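Long-range contact in putative sugar isomerase (Parabacteroides distasonis, PDB 3LMZ), which is a putative sugar isomerase of the xylose isomerase-like TIM-barrel family, probably acting on a sugar or a related small molecule: residues V122-L133 with D155-H166. Residues are numbered along the deposited sequence; the frame is centred on the assembly and turned at random.
With CIT (citric acid), chain B.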
# COMPACT_ATOMS: atom_id res chain seq x y z
N VAL A 122 -32.92 -13.44 14.62
CA VAL A 122 -32.30 -12.28 15.19
C VAL A 122 -33.02 -11.90 16.48
O VAL A 122 -32.35 -11.43 17.41
CB VAL A 122 -32.13 -11.01 14.26
CG1 VAL A 122 -31.26 -11.30 13.03
CG2 VAL A 122 -33.44 -10.45 13.79
N LYS A 123 -34.34 -12.14 16.60
CA LYS A 123 -35.06 -11.89 17.85
C LYS A 123 -34.65 -12.84 18.96
O LYS A 123 -34.50 -12.46 20.10
CB LYS A 123 -36.57 -11.99 17.59
CG LYS A 123 -37.11 -10.81 16.79
CD LYS A 123 -38.59 -10.99 16.44
CE LYS A 123 -39.27 -9.70 16.00
NZ LYS A 123 -38.68 -9.04 14.74
N GLU A 124 -34.46 -14.11 18.60
CA GLU A 124 -34.10 -15.14 19.55
C GLU A 124 -32.72 -14.90 20.13
O GLU A 124 -32.48 -15.09 21.34
CB GLU A 124 -34.17 -16.51 18.86
CG GLU A 124 -33.72 -17.63 19.75
CD GLU A 124 -33.68 -18.99 19.10
OE1 GLU A 124 -33.94 -19.10 17.89
OE2 GLU A 124 -33.36 -19.98 19.82
N TYR A 125 -31.76 -14.48 19.31
CA TYR A 125 -30.35 -14.41 19.69
C TYR A 125 -29.85 -12.98 19.98
O TYR A 125 -28.79 -12.80 20.59
CB TYR A 125 -29.45 -15.01 18.61
CG TYR A 125 -29.42 -16.48 18.59
CD1 TYR A 125 -30.45 -17.19 17.98
CD2 TYR A 125 -28.40 -17.20 19.18
CE1 TYR A 125 -30.46 -18.56 17.98
CE2 TYR A 125 -28.37 -18.58 19.17
CZ TYR A 125 -29.42 -19.27 18.58
OH TYR A 125 -29.41 -20.65 18.59
N ASP A 126 -30.59 -11.97 19.55
CA ASP A 126 -30.18 -10.57 19.61
C ASP A 126 -28.83 -10.37 18.90
O ASP A 126 -27.88 -9.81 19.47
CB ASP A 126 -30.09 -10.05 21.04
CG ASP A 126 -29.91 -8.53 21.11
OD1 ASP A 126 -30.26 -7.75 20.13
OD2 ASP A 126 -29.42 -8.07 22.18
N PHE A 127 -28.77 -10.80 17.64
CA PHE A 127 -27.62 -10.60 16.76
C PHE A 127 -28.03 -9.69 15.58
O PHE A 127 -29.22 -9.62 15.23
CB PHE A 127 -27.13 -11.94 16.14
CG PHE A 127 -26.56 -12.93 17.12
CD1 PHE A 127 -26.14 -12.58 18.37
CD2 PHE A 127 -26.39 -14.25 16.70
CE1 PHE A 127 -25.59 -13.52 19.24
CE2 PHE A 127 -25.83 -15.18 17.54
CZ PHE A 127 -25.43 -14.83 18.79
N HIS A 128 -27.06 -8.98 15.02
CA HIS A 128 -27.22 -8.32 13.74
C HIS A 128 -26.85 -9.33 12.65
O HIS A 128 -26.03 -10.23 12.82
CB HIS A 128 -26.38 -7.06 13.66
CG HIS A 128 -26.96 -5.89 14.41
ND1 HIS A 128 -26.91 -5.80 15.79
CD2 HIS A 128 -27.58 -4.77 13.97
CE1 HIS A 128 -27.48 -4.66 16.16
NE2 HIS A 128 -27.87 -4.01 15.07
N TYR A 129 -27.48 -9.16 11.49
CA TYR A 129 -27.36 -10.02 10.35
C TYR A 129 -27.20 -9.16 9.10
O TYR A 129 -28.08 -8.35 8.78
CB TYR A 129 -28.62 -10.89 10.22
CG TYR A 129 -28.52 -12.00 9.21
CD1 TYR A 129 -28.67 -11.74 7.85
CD2 TYR A 129 -28.32 -13.33 9.57
CE1 TYR A 129 -28.60 -12.75 6.91
CE2 TYR A 129 -28.25 -14.33 8.65
CZ TYR A 129 -28.44 -14.05 7.32
OH TYR A 129 -28.37 -15.07 6.40
N ALA A 130 -26.06 -9.29 8.43
CA ALA A 130 -25.68 -8.45 7.30
C ALA A 130 -25.67 -9.30 6.03
O ALA A 130 -24.84 -10.18 5.92
CB ALA A 130 -24.29 -7.83 7.53
N ILE A 131 -26.58 -9.03 5.12
CA ILE A 131 -26.72 -9.78 3.85
C ILE A 131 -25.65 -9.26 2.85
O ILE A 131 -25.57 -8.05 2.55
CB ILE A 131 -28.12 -9.62 3.23
CG1 ILE A 131 -29.19 -10.21 4.15
CG2 ILE A 131 -28.13 -10.28 1.83
CD1 ILE A 131 -30.58 -9.79 3.87
N HIS A 132 -24.82 -10.19 2.33
CA HIS A 132 -23.77 -9.81 1.37
C HIS A 132 -24.33 -9.67 -0.05
O HIS A 132 -24.59 -10.67 -0.69
CB HIS A 132 -22.57 -10.78 1.38
CG HIS A 132 -21.40 -10.26 0.61
ND1 HIS A 132 -20.46 -11.06 -0.00
CD2 HIS A 132 -21.04 -8.99 0.32
CE1 HIS A 132 -19.58 -10.31 -0.63
NE2 HIS A 132 -19.89 -9.04 -0.46
N LEU A 133 -24.39 -8.43 -0.52
CA LEU A 133 -24.84 -8.16 -1.89
C LEU A 133 -23.74 -8.55 -2.86
O LEU A 133 -22.58 -8.51 -2.53
CB LEU A 133 -25.30 -6.71 -2.03
CG LEU A 133 -24.22 -5.63 -1.94
CD1 LEU A 133 -23.59 -5.33 -3.34
CD2 LEU A 133 -24.67 -4.29 -1.27
N ASP A 155 -37.13 -6.85 10.97
CA ASP A 155 -36.47 -6.45 12.20
C ASP A 155 -35.30 -5.49 11.87
O ASP A 155 -34.56 -5.71 10.90
CB ASP A 155 -35.91 -7.70 12.87
CG ASP A 155 -35.48 -7.46 14.29
OD1 ASP A 155 -34.41 -6.82 14.45
OD2 ASP A 155 -36.23 -7.87 15.23
N PRO A 156 -35.13 -4.44 12.70
CA PRO A 156 -34.05 -3.48 12.49
C PRO A 156 -32.64 -4.08 12.49
O PRO A 156 -31.70 -3.44 11.98
CB PRO A 156 -34.22 -2.55 13.67
CG PRO A 156 -35.59 -2.62 14.02
CD PRO A 156 -36.05 -4.01 13.76
N ARG A 157 -32.45 -5.28 13.08
CA ARG A 157 -31.17 -5.94 13.12
C ARG A 157 -30.75 -6.70 11.85
O ARG A 157 -29.66 -7.24 11.79
CB ARG A 157 -31.12 -6.85 14.35
CG ARG A 157 -31.09 -6.11 15.68
CD ARG A 157 -31.41 -7.01 16.84
NE ARG A 157 -32.81 -7.43 16.80
CZ ARG A 157 -33.47 -7.99 17.81
NH1 ARG A 157 -32.88 -8.21 18.99
NH2 ARG A 157 -34.76 -8.30 17.68
N ILE A 158 -31.62 -6.71 10.83
CA ILE A 158 -31.34 -7.28 9.55
C ILE A 158 -31.00 -6.17 8.56
O ILE A 158 -31.73 -5.22 8.39
CB ILE A 158 -32.49 -8.09 9.00
CG1 ILE A 158 -32.96 -9.16 9.99
CG2 ILE A 158 -32.04 -8.72 7.70
CD1 ILE A 158 -34.26 -9.92 9.57
N GLY A 159 -29.83 -6.28 7.95
CA GLY A 159 -29.40 -5.30 6.95
C GLY A 159 -28.46 -5.92 5.92
O GLY A 159 -28.59 -7.08 5.56
N MSE A 160 -27.48 -5.12 5.55
CA MSE A 160 -26.54 -5.44 4.48
C MSE A 160 -25.09 -5.35 4.92
O MSE A 160 -24.72 -4.61 5.84
CB MSE A 160 -26.73 -4.52 3.24
CG MSE A 160 -26.29 -3.07 3.43
SE MSE A 160 -26.77 -2.03 1.89
CE MSE A 160 -28.65 -1.93 2.25
N CYS A 161 -24.28 -6.19 4.23
CA CYS A 161 -22.83 -6.05 4.09
C CYS A 161 -22.69 -5.29 2.77
O CYS A 161 -22.91 -5.84 1.66
CB CYS A 161 -22.12 -7.43 4.06
SG CYS A 161 -20.41 -7.15 3.65
N LEU A 162 -22.45 -3.99 2.93
CA LEU A 162 -22.37 -3.10 1.76
C LEU A 162 -21.05 -3.42 1.08
O LEU A 162 -19.98 -3.06 1.55
CB LEU A 162 -22.43 -1.62 2.11
CG LEU A 162 -22.16 -0.65 0.97
CD1 LEU A 162 -23.15 -0.82 -0.14
CD2 LEU A 162 -22.12 0.74 1.53
N ASP A 163 -21.14 -4.04 -0.09
CA ASP A 163 -19.95 -4.37 -0.89
C ASP A 163 -19.85 -3.26 -1.94
O ASP A 163 -20.60 -3.18 -2.91
CB ASP A 163 -20.12 -5.75 -1.52
CG ASP A 163 -18.85 -6.23 -2.25
OD1 ASP A 163 -18.32 -5.41 -3.05
OD2 ASP A 163 -18.43 -7.40 -1.92
N VAL A 164 -18.85 -2.42 -1.78
CA VAL A 164 -18.79 -1.22 -2.58
C VAL A 164 -18.48 -1.57 -4.04
O VAL A 164 -18.97 -0.91 -4.96
CB VAL A 164 -17.79 -0.24 -2.00
CG1 VAL A 164 -18.20 0.11 -0.55
CG2 VAL A 164 -16.27 -0.70 -2.08
N GLY A 165 -17.69 -2.64 -4.25
CA GLY A 165 -17.30 -3.04 -5.58
C GLY A 165 -18.44 -3.64 -6.35
O GLY A 165 -18.72 -3.28 -7.51
N HIS A 166 -19.13 -4.59 -5.73
CA HIS A 166 -20.30 -5.18 -6.39
C HIS A 166 -21.43 -4.17 -6.62
O HIS A 166 -22.10 -4.22 -7.66
CB HIS A 166 -20.81 -6.38 -5.62
CG HIS A 166 -19.89 -7.55 -5.70
ND1 HIS A 166 -19.21 -7.86 -6.87
CD2 HIS A 166 -19.56 -8.49 -4.79
CE1 HIS A 166 -18.49 -8.95 -6.65
NE2 HIS A 166 -18.67 -9.34 -5.40
C1 CIT B . -17.98 -12.18 -3.18
O1 CIT B . -17.30 -11.33 -3.82
O2 CIT B . -19.24 -12.04 -3.18
C2 CIT B . -17.31 -13.36 -2.49
C3 CIT B . -17.99 -13.76 -1.18
O7 CIT B . -17.99 -12.74 -0.16
C4 CIT B . -17.13 -14.94 -0.72
C5 CIT B . -17.52 -15.48 0.61
O3 CIT B . -16.88 -15.16 1.61
O4 CIT B . -18.51 -16.25 0.70
C6 CIT B . -19.44 -14.25 -1.34
O5 CIT B . -19.69 -15.14 -2.21
O6 CIT B . -20.36 -13.69 -0.62
O HOH W 1 -34.04 -9.96 21.07
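The Arg157 guanidinium has Val122 O over the centre of one face, 3.6 Å above the plane, while the carboxylates of Asp126 and Asp155 and a water lie at its edge. Arg157 NH1 meets Asp126 OD1 at 2.9 Å, in the guanidinium plane but from above the carboxylate, turned 64° from it. NE and NH2 grip Asp155 side-on, one to each oxygen. Lys123 NZ takes the anti lone pair of Asp155 OD2 at 2.8 Å, the lysine chain bent at chi4 (61°). Arg157 CG sits over one face of the His128 ring, 3.9 Å from the centroid, a CH-pi contact. Cutting the arginine back to an alanine is likely to leave Asp126 without its salt-bridge mate, Asp155 with fewer bonds fixing its rotation and the His128 face without its CG. At the other end, the His132 ring lies nearly coplanar with the Asp163 carboxylate (21°), His132 NE2 donating to Asp163 OD2 at 2.6 Å; ND1 reaches O6 of a citrate probably from the crystallisation liquor. His166 NE2 binds citrate O1, while His166 N donates to OD1 of Asp163, the N-cap of helix 164-169. Lys191 also pairs with Asp163 OD2, consistent with an active-site pocket at the C-terminal strand ends. Four backbone hydrogen bonds, from Tyr129 N-Arg157 O to Cys161 N-Ile131 O, join parallel strands 128-132 and 158-163, a beta-alpha-beta unit through helix 144-151, flanked by strands 105-110 and 185-193.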